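Local structure of hydrophilic protein, virA protein (Chromobacterium violaceum, 3BO6) at residues A[24-29]-A[147-152]; A[53-58]-A[112-117]; A[95-100]-A[132-137]; A[179-184]-A[213-218]; A[190-193]-A[198-201]. The protein is a phosphothreonine lyase effector of the VirA/SpvC type, which probably eliminates phosphate from phosphothreonine in host signalling kinases. All coordinates share one frame; numbering follows the deposited sequence.

Contact 1 (A[24-29]-A[147-152])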
# COMPACT_ATOMS: atom_id res chain seq x y z
N ARG A 24 -19.76 -0.08 5.92
CA ARG A 24 -20.09 0.67 7.13
C ARG A 24 -20.72 -0.19 8.22
O ARG A 24 -20.70 0.18 9.39
CB ARG A 24 -20.98 1.88 6.80
CG ARG A 24 -21.00 2.95 7.90
CD ARG A 24 -21.65 4.25 7.45
NE ARG A 24 -22.79 3.98 6.59
CZ ARG A 24 -24.06 4.24 6.90
NH1 ARG A 24 -25.01 3.93 6.04
NH2 ARG A 24 -24.37 4.82 8.06
N GLN A 25 -21.27 -1.34 7.84
CA GLN A 25 -21.90 -2.25 8.80
C GLN A 25 -20.92 -3.24 9.43
O GLN A 25 -21.26 -3.94 10.38
CB GLN A 25 -23.04 -3.03 8.15
CG GLN A 25 -24.19 -2.15 7.67
CD GLN A 25 -25.28 -2.95 6.97
OE1 GLN A 25 -25.18 -3.24 5.77
NE2 GLN A 25 -26.32 -3.30 7.70
N MET A 26 -19.69 -3.30 8.92
CA MET A 26 -18.72 -4.30 9.38
C MET A 26 -17.93 -3.82 10.60
O MET A 26 -17.58 -2.65 10.69
CB MET A 26 -17.76 -4.66 8.26
CG MET A 26 -18.46 -5.30 7.07
SD MET A 26 -17.35 -5.52 5.68
CE MET A 26 -18.54 -6.19 4.52
N PRO A 27 -17.64 -4.73 11.53
CA PRO A 27 -16.88 -4.33 12.72
C PRO A 27 -15.38 -4.26 12.43
O PRO A 27 -14.92 -4.65 11.35
CB PRO A 27 -17.19 -5.44 13.72
CG PRO A 27 -17.42 -6.65 12.88
CD PRO A 27 -18.02 -6.15 11.56
N MET A 28 -14.61 -3.75 13.40
CA MET A 28 -13.17 -3.60 13.22
C MET A 28 -12.55 -4.89 12.77
O MET A 28 -12.96 -5.99 13.18
CB MET A 28 -12.50 -3.14 14.52
CG MET A 28 -12.89 -1.75 14.98
SD MET A 28 -12.09 -1.36 16.54
CE MET A 28 -10.38 -1.26 16.01
N SER A 29 -11.52 -4.77 11.93
CA SER A 29 -10.70 -5.92 11.56
C SER A 29 -9.80 -6.33 12.72
O SER A 29 -9.64 -5.60 13.70
CB SER A 29 -9.87 -5.62 10.31
OG SER A 29 -10.73 -5.31 9.24
N TYR A 147 -13.46 -6.43 -6.47
CA TYR A 147 -13.29 -6.25 -5.03
C TYR A 147 -14.57 -6.65 -4.29
O TYR A 147 -15.65 -6.18 -4.62
CB TYR A 147 -13.02 -4.78 -4.71
CG TYR A 147 -11.65 -4.25 -5.08
CD1 TYR A 147 -10.53 -4.56 -4.33
CD2 TYR A 147 -11.48 -3.39 -6.16
CE1 TYR A 147 -9.28 -4.06 -4.65
CE2 TYR A 147 -10.24 -2.89 -6.50
CZ TYR A 147 -9.14 -3.23 -5.74
OH TYR A 147 -7.92 -2.69 -6.10
N SER A 148 -14.44 -7.46 -3.25
CA SER A 148 -15.58 -7.71 -2.37
C SER A 148 -15.67 -6.62 -1.29
O SER A 148 -14.66 -5.98 -0.97
CB SER A 148 -15.46 -9.08 -1.70
OG SER A 148 -14.41 -9.10 -0.74
N ALA A 149 -16.86 -6.41 -0.73
CA ALA A 149 -17.00 -5.47 0.38
C ALA A 149 -16.10 -5.82 1.56
O ALA A 149 -15.48 -4.94 2.17
CB ALA A 149 -18.45 -5.36 0.82
N SER A 150 -16.00 -7.11 1.88
CA SER A 150 -15.15 -7.56 2.98
C SER A 150 -13.69 -7.18 2.74
O SER A 150 -13.01 -6.69 3.64
CB SER A 150 -15.26 -9.08 3.16
OG SER A 150 -16.49 -9.44 3.77
N SER A 151 -13.20 -7.41 1.53
CA SER A 151 -11.80 -7.11 1.23
C SER A 151 -11.54 -5.59 1.25
O SER A 151 -10.51 -5.12 1.75
CB SER A 151 -11.39 -7.71 -0.11
OG SER A 151 -9.98 -7.64 -0.27
N LEU A 152 -12.45 -4.81 0.67
CA LEU A 152 -12.35 -3.36 0.75
C LEU A 152 -12.29 -2.89 2.22
O LEU A 152 -11.44 -2.07 2.58
CB LEU A 152 -13.53 -2.71 0.02
CG LEU A 152 -13.48 -2.90 -1.50
CD1 LEU A 152 -14.86 -2.68 -2.11
CD2 LEU A 152 -12.42 -1.99 -2.14
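Met26, in the loop that follows helix 16-24, reaches across to Ala149 and Ser150 in the first turn of helix 149-168, a helix N-terminus opened by an N-cap serine. The CB of Met26 leaves the loop in the direction of that helix, and CG lies beside the backbone N (chi1 -63°). Beyond CG the chain is fully extended, with chi3 at -177°, which carries the thioether straight to the helix. SD passes alongside the backbone, 4.0 Å from Ala149 O and equally far from the CA of Ser150. The terminal methyl then fits between two residues: CE is 3.8 Å from Ala149 CB and 3.9 Å from Ser150 OG. No hydrogen bond crosses between the segments, and this thin apolar contact is partly open to solvent. Further along the loop, polar groups take over, with Pro27 O bonded to His153 NE2 and Ser29 OG to Asn154 OD1. Ala149 also packs against Leu19 and Gln22 of helix 16-24. The helix start itself is fixed by Ser148, whose hydroxyl oxygen also bonds Asp141 OD2; Ser151 N donates to Ser148 OG over 3.1 Å, with an N-H...O angle of 159°.

Contact 2 (A[53-58]-A[112-117])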
# COMPACT_ATOMS: atom_id res chain seq x y z
N GLN A 53 7.56 -15.46 7.08
CA GLN A 53 6.11 -15.46 7.24
C GLN A 53 5.35 -15.74 5.95
O GLN A 53 4.27 -15.21 5.72
CB GLN A 53 5.64 -14.13 7.84
CG GLN A 53 6.25 -13.85 9.22
CD GLN A 53 5.60 -14.68 10.31
OE1 GLN A 53 4.58 -15.33 10.09
NE2 GLN A 53 6.19 -14.66 11.50
N GLY A 54 5.94 -16.56 5.08
CA GLY A 54 5.29 -16.89 3.82
C GLY A 54 5.44 -15.85 2.72
O GLY A 54 4.88 -16.02 1.64
N PHE A 55 6.21 -14.79 2.99
CA PHE A 55 6.53 -13.79 1.99
C PHE A 55 7.92 -14.09 1.41
O PHE A 55 8.88 -14.29 2.16
CB PHE A 55 6.53 -12.37 2.61
CG PHE A 55 5.15 -11.80 2.85
CD1 PHE A 55 4.39 -12.18 3.95
CD2 PHE A 55 4.62 -10.86 1.97
CE1 PHE A 55 3.12 -11.63 4.15
CE2 PHE A 55 3.38 -10.31 2.18
CZ PHE A 55 2.62 -10.69 3.26
N GLN A 56 8.02 -14.16 0.09
CA GLN A 56 9.31 -14.22 -0.60
C GLN A 56 9.95 -12.84 -0.57
O GLN A 56 9.29 -11.84 -0.87
CB GLN A 56 9.10 -14.65 -2.05
CG GLN A 56 8.42 -16.01 -2.19
CD GLN A 56 8.29 -16.47 -3.64
OE1 GLN A 56 7.86 -17.59 -3.91
NE2 GLN A 56 8.67 -15.61 -4.57
N LEU A 57 11.23 -12.78 -0.20
CA LEU A 57 11.94 -11.51 -0.11
C LEU A 57 13.04 -11.43 -1.16
O LEU A 57 13.73 -12.42 -1.42
CB LEU A 57 12.57 -11.35 1.27
CG LEU A 57 11.70 -11.69 2.49
CD1 LEU A 57 12.52 -11.51 3.77
CD2 LEU A 57 10.48 -10.78 2.51
N GLU A 58 13.24 -10.24 -1.72
CA GLU A 58 14.27 -10.03 -2.74
C GLU A 58 14.93 -8.68 -2.57
O GLU A 58 14.26 -7.67 -2.37
CB GLU A 58 13.65 -10.12 -4.13
CG GLU A 58 12.89 -11.40 -4.40
CD GLU A 58 11.89 -11.25 -5.52
OE1 GLU A 58 11.54 -12.27 -6.15
OE2 GLU A 58 11.45 -10.11 -5.78
N ASP A 112 -0.78 -8.51 -0.58
CA ASP A 112 0.06 -9.63 -1.02
C ASP A 112 1.48 -9.23 -1.41
O ASP A 112 2.37 -10.06 -1.40
CB ASP A 112 -0.56 -10.32 -2.24
CG ASP A 112 -1.74 -11.20 -1.89
OD1 ASP A 112 -1.86 -11.70 -0.75
OD2 ASP A 112 -2.55 -11.44 -2.82
N LYS A 113 1.68 -7.96 -1.77
CA LYS A 113 2.93 -7.52 -2.38
C LYS A 113 3.23 -6.08 -2.01
O LYS A 113 2.34 -5.23 -2.12
CB LYS A 113 2.84 -7.65 -3.91
CG LYS A 113 4.16 -7.45 -4.63
CD LYS A 113 4.01 -7.62 -6.14
CE LYS A 113 3.67 -6.29 -6.81
NZ LYS A 113 4.20 -6.21 -8.21
N TRP A 114 4.46 -5.81 -1.60
CA TRP A 114 4.89 -4.46 -1.24
C TRP A 114 6.41 -4.34 -1.40
O TRP A 114 7.08 -5.35 -1.59
CB TRP A 114 4.43 -4.09 0.20
CG TRP A 114 4.81 -5.07 1.29
CD1 TRP A 114 4.04 -6.09 1.76
CD2 TRP A 114 6.03 -5.09 2.04
NE1 TRP A 114 4.73 -6.76 2.77
CE2 TRP A 114 5.95 -6.16 2.95
CE3 TRP A 114 7.19 -4.31 2.02
CZ2 TRP A 114 6.98 -6.48 3.83
CZ3 TRP A 114 8.21 -4.62 2.91
CH2 TRP A 114 8.11 -5.70 3.79
N LYS A 115 6.93 -3.12 -1.39
CA LYS A 115 8.40 -2.85 -1.44
C LYS A 115 8.65 -1.62 -0.59
O LYS A 115 7.71 -1.03 -0.17
CB LYS A 115 8.89 -2.70 -2.88
CG LYS A 115 8.41 -1.47 -3.60
CD LYS A 115 8.81 -1.61 -5.07
CE LYS A 115 8.61 -0.33 -5.83
NZ LYS A 115 8.96 -0.59 -7.27
N VAL A 116 9.92 -1.56 -0.15
CA VAL A 116 10.48 -0.47 0.63
C VAL A 116 11.77 -0.01 -0.03
O VAL A 116 12.55 -0.82 -0.54
CB VAL A 116 10.70 -0.87 2.12
CG1 VAL A 116 11.74 -1.98 2.25
CG2 VAL A 116 11.08 0.33 2.95
N THR A 117 12.02 1.29 -0.03
CA THR A 117 13.18 1.78 -0.73
C THR A 117 14.41 1.38 0.09
O THR A 117 14.38 1.38 1.33
CB THR A 117 13.10 3.32 -0.65
OG1 THR A 117 11.90 3.75 -1.30
CG2 THR A 117 14.32 4.00 -1.31
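Phe55 meets Asp112 and Trp114 from two strands away. Just before it, Gly54, at a positive phi of 81°, lets the chain turn from strand 49-52 into strand 55-59. Phe55 is the first residue of the new strand, and its CB points at segment 112-117. One side of its ring carries the contact: CE2 lies 3.7 Å from Asp112 O and 3.8 Å from Trp114 NE1. The phenyl and the five-membered indole ring sit obliquely, planes at 49° and centroids 5.6 Å apart. In the antiparallel sheet, strand 65-70 runs between strands 55-59 and 113-117; Phe55 rests on Arg70 and Trp114 on Ala68 of that middle strand. Trp114 CG stands between the backbone N and the carbonyl carbon (chi1 53°), which swings the five-membered ring toward Phe55, while the indole N-H is bonded to Leu104 O at the end of helix 93-104. The CB of Asp112 points away from segment 53-58, and its carboxylate forms salt bridges with Arg70 and Lys139. After Gln56, which pairs through its backbone with His69, Leu57 again faces this side of the sheet and packs with Trp114 around Met43 of helix 40-44.

Contact 3 (A[95-100]-A[132-137]); sequences QAFQAL and AQFTLY
Phe134 projects from its strand straight at helix 95-100 and has the largest share of the buried surface. CG anti to the carbonyl carbon (chi1 -60°) points the ring at the helix, where its far end meets Ala96, Phe97 and Leu100. Ala96 and Phe97 are neighbours in sequence and Leu100 follows one turn on, so the ring meets backbone as well as side chains. CZ comes within 3.7 Å of Phe97 N, which approaches at the ring edge near its plane, with Phe97 CA also at the edge.

Phe97 contributes its own ring from the flank: CD1 is 4.1 Å from Phe134 CE1, and the two side chains cross at about a right angle. Leu100 covers one face of Phe134, its CD1 lying 4.2 Å above the ring plane and over the centre. Ala96 adds its methyl obliquely, with CB 4.0 Å from Phe134 CE2. All four residues are buried, and the contact contains no hydrogen bond.

A classic beta bulge opens the strand here, Gln133 and Phe134 both facing Ile86. The helix lies against one side of the antiparallel sheet in an alpha/beta layer; the axis of segment 95-100 comes within 12.1 Å of that of strand 134-137, their directions 36° apart. Val116 of strand 113-117 also touches Phe134, while Leu162 and Leu166 of helix 149-168 pack on Leu100.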
# COMPACT_ATOMS: atom_id res chain seq x y z
N GLN A 95 13.36 2.65 11.34
CA GLN A 95 12.43 2.65 12.47
C GLN A 95 10.99 2.44 12.01
O GLN A 95 10.21 1.76 12.68
CB GLN A 95 12.52 3.97 13.25
CG GLN A 95 13.86 4.24 13.90
CD GLN A 95 14.73 5.14 13.05
OE1 GLN A 95 15.03 4.84 11.90
NE2 GLN A 95 15.15 6.26 13.63
N ALA A 96 10.61 3.03 10.88
CA ALA A 96 9.27 2.83 10.33
C ALA A 96 9.07 1.37 9.92
O ALA A 96 8.03 0.78 10.19
CB ALA A 96 9.03 3.74 9.14
N PHE A 97 10.09 0.80 9.30
CA PHE A 97 10.03 -0.61 8.94
C PHE A 97 9.80 -1.48 10.19
O PHE A 97 8.96 -2.39 10.19
CB PHE A 97 11.32 -1.03 8.20
CG PHE A 97 11.27 -2.43 7.65
CD1 PHE A 97 10.95 -2.64 6.32
CD2 PHE A 97 11.55 -3.53 8.46
CE1 PHE A 97 10.90 -3.92 5.80
CE2 PHE A 97 11.50 -4.83 7.95
CZ PHE A 97 11.19 -5.02 6.61
N GLN A 98 10.54 -1.21 11.27
CA GLN A 98 10.37 -1.97 12.51
C GLN A 98 8.95 -1.81 13.07
O GLN A 98 8.36 -2.75 13.60
CB GLN A 98 11.38 -1.52 13.57
CG GLN A 98 11.23 -2.23 14.91
CD GLN A 98 11.76 -3.65 14.88
OE1 GLN A 98 12.35 -4.09 13.89
NE2 GLN A 98 11.56 -4.38 15.97
N ALA A 99 8.41 -0.60 12.96
CA ALA A 99 7.06 -0.34 13.48
C ALA A 99 5.97 -1.04 12.66
O ALA A 99 4.93 -1.40 13.19
CB ALA A 99 6.78 1.17 13.54
N LEU A 100 6.21 -1.21 11.36
CA LEU A 100 5.22 -1.75 10.43
C LEU A 100 5.37 -3.23 10.10
O LEU A 100 4.48 -3.82 9.50
CB LEU A 100 5.25 -0.97 9.11
CG LEU A 100 4.85 0.50 9.20
CD1 LEU A 100 4.84 1.15 7.82
CD2 LEU A 100 3.49 0.62 9.87
N ALA A 132 7.22 8.39 0.44
CA ALA A 132 6.84 7.23 -0.36
C ALA A 132 7.90 6.13 -0.33
O ALA A 132 8.21 5.53 -1.36
CB ALA A 132 6.55 7.64 -1.81
N GLN A 133 8.44 5.87 0.86
CA GLN A 133 9.48 4.85 1.00
C GLN A 133 8.89 3.44 1.08
O GLN A 133 9.63 2.45 0.98
CB GLN A 133 10.36 5.13 2.22
CG GLN A 133 11.01 6.51 2.17
CD GLN A 133 10.29 7.54 3.01
OE1 GLN A 133 9.12 7.36 3.38
NE2 GLN A 133 10.97 8.64 3.31
N PHE A 134 7.58 3.33 1.28
CA PHE A 134 6.91 2.04 1.16
C PHE A 134 5.86 2.14 0.07
O PHE A 134 5.15 3.14 -0.02
CB PHE A 134 6.18 1.65 2.46
CG PHE A 134 7.08 1.53 3.67
CD1 PHE A 134 7.40 0.29 4.20
CD2 PHE A 134 7.58 2.67 4.29
CE1 PHE A 134 8.23 0.19 5.32
CE2 PHE A 134 8.41 2.57 5.39
CZ PHE A 134 8.72 1.34 5.91
N THR A 135 5.77 1.11 -0.76
CA THR A 135 4.73 1.01 -1.78
C THR A 135 3.95 -0.28 -1.56
O THR A 135 4.55 -1.34 -1.46
CB THR A 135 5.37 1.01 -3.18
OG1 THR A 135 6.11 2.22 -3.37
CG2 THR A 135 4.29 0.89 -4.25
N LEU A 136 2.63 -0.17 -1.43
CA LEU A 136 1.75 -1.31 -1.20
C LEU A 136 0.87 -1.51 -2.42
O LEU A 136 0.18 -0.57 -2.84
CB LEU A 136 0.83 -1.04 0.00
CG LEU A 136 1.42 -0.47 1.29
CD1 LEU A 136 0.32 -0.21 2.31
CD2 LEU A 136 2.44 -1.43 1.86
N TYR A 137 0.87 -2.72 -2.97
CA TYR A 137 0.07 -3.03 -4.15
C TYR A 137 -1.22 -3.72 -3.75
O TYR A 137 -1.20 -4.80 -3.15
CB TYR A 137 0.87 -3.92 -5.11
CG TYR A 137 2.15 -3.26 -5.57
CD1 TYR A 137 2.17 -2.44 -6.67
CD2 TYR A 137 3.32 -3.44 -4.86
CE1 TYR A 137 3.37 -1.84 -7.10
CE2 TYR A 137 4.50 -2.85 -5.26
CZ TYR A 137 4.53 -2.05 -6.36
OH TYR A 137 5.75 -1.50 -6.69

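Contact 4 (A[179-184]-A[213-218]); sequences SDVHPE and PFYRLM
Tyr215 extends from helix 213-219 to the loop 179-184, one face of its ring covered by Val181 and its hydroxyl reaching the backbone between His182 and Pro183. CG of Tyr215 is anti to the backbone N (chi1 177°), which directs the phenol outward from the helix to the loop. Val181 and Tyr215 meet at a slant: the CG2 methyl sits over the ring face in a CH-pi contact, 3.9 Å from the ring centroid and 17° off the normal. It is displaced toward the rim on the side of CE1 and CZ. Pro183 and the phenol instead run alongside in opposite senses, and Pro183 CD lies 3.1 Å from Tyr215 OH. The same oxygen is 3.1 Å from Pro183 N, but a tertiary amide nitrogen, as in proline, carries no hydrogen, so this closeness is packing alone.

In the alpha/beta fold the loop leads into edge strand 189-193 and already pairs with it, Val181 bonding through its backbone to Tyr191. The ring of Tyr191 also meets that of Tyr215, with planes at about 30°, while Leu209 of helix 206-210 packs on Val181. His182 turns its CB away from the helix and stacks its imidazole on Tyr176. ND1 of His182 donates to Pro183 O over 3.0 Å from above the carbonyl plane, and that oxygen lies somewhat out of the imidazole plane.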
# COMPACT_ATOMS: atom_id res chain seq x y z
N SER A 179 2.46 13.16 -6.87
CA SER A 179 1.59 12.34 -7.72
C SER A 179 0.28 11.91 -7.05
O SER A 179 -0.71 11.68 -7.74
CB SER A 179 2.32 11.07 -8.16
OG SER A 179 2.76 10.30 -7.05
N ASP A 180 0.29 11.79 -5.72
CA ASP A 180 -0.76 11.08 -5.01
C ASP A 180 -1.79 12.01 -4.39
O ASP A 180 -1.57 13.23 -4.30
CB ASP A 180 -0.14 10.30 -3.83
CG ASP A 180 0.64 9.06 -4.24
OD1 ASP A 180 1.00 8.84 -5.42
OD2 ASP A 180 0.92 8.28 -3.31
N VAL A 181 -2.87 11.43 -3.87
CA VAL A 181 -3.84 12.17 -3.06
C VAL A 181 -4.02 11.48 -1.72
O VAL A 181 -3.71 10.30 -1.56
CB VAL A 181 -5.22 12.32 -3.76
CG1 VAL A 181 -5.11 13.19 -5.03
CG2 VAL A 181 -5.80 10.95 -4.09
N HIS A 182 -4.50 12.23 -0.74
CA HIS A 182 -4.78 11.66 0.58
C HIS A 182 -5.77 12.59 1.26
O HIS A 182 -5.81 13.78 0.98
CB HIS A 182 -3.50 11.55 1.42
CG HIS A 182 -2.91 12.88 1.79
ND1 HIS A 182 -3.18 13.51 2.99
CD2 HIS A 182 -2.07 13.70 1.12
CE1 HIS A 182 -2.53 14.66 3.03
NE2 HIS A 182 -1.85 14.79 1.91
N PRO A 183 -6.57 12.03 2.18
CA PRO A 183 -7.50 12.86 2.96
C PRO A 183 -6.78 13.44 4.17
O PRO A 183 -5.70 12.97 4.53
CB PRO A 183 -8.54 11.85 3.43
CG PRO A 183 -7.78 10.57 3.56
CD PRO A 183 -6.75 10.59 2.44
N GLU A 184 -7.38 14.44 4.81
CA GLU A 184 -6.77 15.09 5.97
C GLU A 184 -6.39 14.11 7.08
O GLU A 184 -5.39 14.33 7.78
CB GLU A 184 -7.70 16.17 6.53
CG GLU A 184 -8.15 17.19 5.50
CD GLU A 184 -9.49 17.82 5.86
OE1 GLU A 184 -9.79 17.94 7.07
OE2 GLU A 184 -10.24 18.19 4.93
N PRO A 213 -13.25 5.46 -7.71
CA PRO A 213 -14.14 4.75 -6.78
C PRO A 213 -13.37 4.03 -5.66
O PRO A 213 -13.78 4.12 -4.51
CB PRO A 213 -14.87 3.77 -7.72
CG PRO A 213 -14.98 4.56 -9.01
CD PRO A 213 -13.63 5.28 -9.12
N PHE A 214 -12.25 3.38 -5.98
CA PHE A 214 -11.50 2.71 -4.93
C PHE A 214 -11.05 3.68 -3.85
O PHE A 214 -11.15 3.39 -2.65
CB PHE A 214 -10.29 1.94 -5.51
CG PHE A 214 -9.41 1.30 -4.45
CD1 PHE A 214 -9.70 0.02 -3.98
CD2 PHE A 214 -8.35 1.98 -3.89
CE1 PHE A 214 -8.92 -0.57 -3.00
CE2 PHE A 214 -7.57 1.40 -2.91
CZ PHE A 214 -7.86 0.13 -2.46
N TYR A 215 -10.54 4.84 -4.26
CA TYR A 215 -10.09 5.84 -3.31
C TYR A 215 -11.25 6.32 -2.44
O TYR A 215 -11.12 6.46 -1.22
CB TYR A 215 -9.47 7.04 -4.03
CG TYR A 215 -9.07 8.15 -3.08
CD1 TYR A 215 -7.95 8.01 -2.27
CD2 TYR A 215 -9.81 9.33 -2.98
CE1 TYR A 215 -7.57 9.01 -1.40
CE2 TYR A 215 -9.43 10.33 -2.09
CZ TYR A 215 -8.29 10.17 -1.32
OH TYR A 215 -7.89 11.15 -0.44
N ARG A 216 -12.40 6.58 -3.05
CA ARG A 216 -13.56 7.04 -2.30
C ARG A 216 -13.98 6.00 -1.26
O ARG A 216 -14.36 6.34 -0.13
CB ARG A 216 -14.70 7.37 -3.25
CG ARG A 216 -14.35 8.52 -4.21
CD ARG A 216 -15.53 8.90 -5.10
NE ARG A 216 -16.62 9.47 -4.32
CZ ARG A 216 -17.81 9.77 -4.82
NH1 ARG A 216 -18.06 9.51 -6.10
NH2 ARG A 216 -18.76 10.28 -4.03
N LEU A 217 -13.89 4.72 -1.63
CA LEU A 217 -14.21 3.64 -0.69
C LEU A 217 -13.21 3.58 0.48
O LEU A 217 -13.56 3.17 1.58
CB LEU A 217 -14.26 2.32 -1.44
CG LEU A 217 -15.46 2.22 -2.42
CD1 LEU A 217 -15.28 1.07 -3.42
CD2 LEU A 217 -16.78 2.07 -1.67
N MET A 218 -11.97 4.01 0.24
CA MET A 218 -10.94 4.01 1.28
C MET A 218 -11.02 5.25 2.16
O MET A 218 -10.64 5.19 3.34
CB MET A 218 -9.55 3.98 0.63
CG MET A 218 -9.23 2.68 -0.08
SD MET A 218 -9.24 1.20 0.96
CE MET A 218 -10.74 0.46 0.33

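Contact 5 (A[190-193]-A[198-201]). With SO4 (sulfate ion), chain C.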
# COMPACT_ATOMS: atom_id res chain seq x y z
N SER A 190 -0.71 7.69 1.29
CA SER A 190 -1.32 8.35 0.13
C SER A 190 -1.60 7.34 -0.97
O SER A 190 -1.13 6.19 -0.89
CB SER A 190 -0.48 9.53 -0.37
OG SER A 190 0.81 9.10 -0.77
N TYR A 191 -2.36 7.75 -1.97
CA TYR A 191 -2.88 6.84 -2.99
C TYR A 191 -2.71 7.35 -4.42
O TYR A 191 -2.81 8.55 -4.68
CB TYR A 191 -4.38 6.68 -2.75
CG TYR A 191 -5.14 6.01 -3.89
CD1 TYR A 191 -5.16 4.63 -4.03
CD2 TYR A 191 -5.83 6.78 -4.84
CE1 TYR A 191 -5.87 4.02 -5.06
CE2 TYR A 191 -6.53 6.18 -5.88
CZ TYR A 191 -6.55 4.81 -5.97
OH TYR A 191 -7.27 4.21 -7.01
N ARG A 192 -2.49 6.42 -5.35
CA ARG A 192 -2.79 6.71 -6.75
C ARG A 192 -3.19 5.44 -7.47
O ARG A 192 -2.99 4.32 -6.96
CB ARG A 192 -1.65 7.43 -7.49
CG ARG A 192 -0.48 6.54 -7.89
CD ARG A 192 0.64 7.34 -8.59
NE ARG A 192 1.59 6.46 -9.29
CZ ARG A 192 1.44 6.07 -10.54
NH1 ARG A 192 0.39 6.50 -11.25
NH2 ARG A 192 2.34 5.26 -11.10
N ASN A 193 -3.79 5.60 -8.65
CA ASN A 193 -4.07 4.47 -9.52
C ASN A 193 -3.20 4.48 -10.76
O ASN A 193 -3.19 5.44 -11.52
CB ASN A 193 -5.55 4.44 -9.92
CG ASN A 193 -5.87 3.25 -10.79
OD1 ASN A 193 -5.53 3.25 -11.98
ND2 ASN A 193 -6.44 2.21 -10.21
N GLY A 198 -0.24 9.25 -13.51
CA GLY A 198 1.17 8.93 -13.66
C GLY A 198 2.00 9.21 -12.41
O GLY A 198 1.66 10.09 -11.61
N ARG A 199 3.10 8.48 -12.23
CA ARG A 199 3.99 8.79 -11.11
C ARG A 199 4.62 10.17 -11.22
O ARG A 199 5.04 10.74 -10.22
CB ARG A 199 5.08 7.71 -10.89
CG ARG A 199 6.14 7.68 -11.96
CD ARG A 199 7.25 6.67 -11.62
NE ARG A 199 6.68 5.35 -11.40
CZ ARG A 199 6.45 4.47 -12.36
NH1 ARG A 199 5.91 3.29 -12.06
NH2 ARG A 199 6.77 4.76 -13.61
N ASP A 200 4.66 10.72 -12.43
CA ASP A 200 5.22 12.06 -12.64
C ASP A 200 4.15 13.13 -12.75
O ASP A 200 4.46 14.27 -13.08
CB ASP A 200 6.14 12.07 -13.85
CG ASP A 200 7.19 10.98 -13.78
OD1 ASP A 200 8.02 11.01 -12.85
OD2 ASP A 200 7.14 10.10 -14.65
N GLY A 201 2.91 12.75 -12.45
CA GLY A 201 1.81 13.71 -12.40
C GLY A 201 1.83 14.51 -11.11
O GLY A 201 2.64 14.26 -10.21
S SO4 C . 4.84 4.81 -8.18
O1 SO4 C . 4.00 5.97 -7.82
O2 SO4 C . 4.28 4.13 -9.34
O3 SO4 C . 6.18 5.29 -8.51
O4 SO4 C . 4.89 3.87 -7.07
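Arg192 on strand 189-193 lays its guanidinium flat against the Gly198-Arg199 peptide, and both arginines hold one sulfate ion. The packing is face-on: Arg199 N lies 3.3 Å above the guanidinium plane, over its centre, and Gly198 C sits nearer the rim at 3.4 Å from Arg192 NH1. No hydrogen bond joins the segments. Arg199 N is a donor facing donors, so the peptide lies over the guanidinium face without bonding to it.

Hydrogen bonds to the anion come from the guanidinium edges. Arg192, its chain extended from CG to NE, offers two nearly straight bonds, NE to sulfate O1 and NH2 to sulfate O2, each 2.9 Å long with an N-H...O angle of 166°. Its NH1 is bonded to Ser197 OG. Arg199 bends at chi3 (56°) to bring NE to sulfate O3, 2.9 Å away and in the guanidinium plane; its NE and NH1 also make weak bonds to O2.

The charges converge on the anion, with Arg192 NH2 and Arg199 NH1 4.2 Å apart. His85 NE2, Arg127 NH1 and Lys83 NZ complete the site. A sulfate held by so many basic groups probably marks where the substrate phosphate binds in this phosphothreonine lyase, although the ion itself probably came from the crystallisation liquor.

A type I turn from Gly198 to Gly201 shapes the loop. It lies between edge strand 189-193 and helix 206-210, with Lys83 and His85 projecting from the adjoining strand 82-86.

Overall arrangement
The sulfate of contact 5 marks the probable phosphate site. Contact 4 adjoins it, with centres 11 Å apart: Asp180 OD2 bonds Ser190 OG over 2.7 Å and also His85, a sulfate ligand, so loop 179-184 supplies a second shell. Contact 4 also touches contact 1, where Leu152 and Tyr147 pack on Phe214, joining the start of helix 149-168 to the C-terminal helix. Contacts 2 and 3, also 11 Å apart between centres, share the sheet through neighbouring strands 113-117 and 134-137; Lys115 O and Thr135 N lie 2.9 Å apart. Contact 5 reaches the same sheet at edge strand 189-193, its centre 17 Å from that of contact 3.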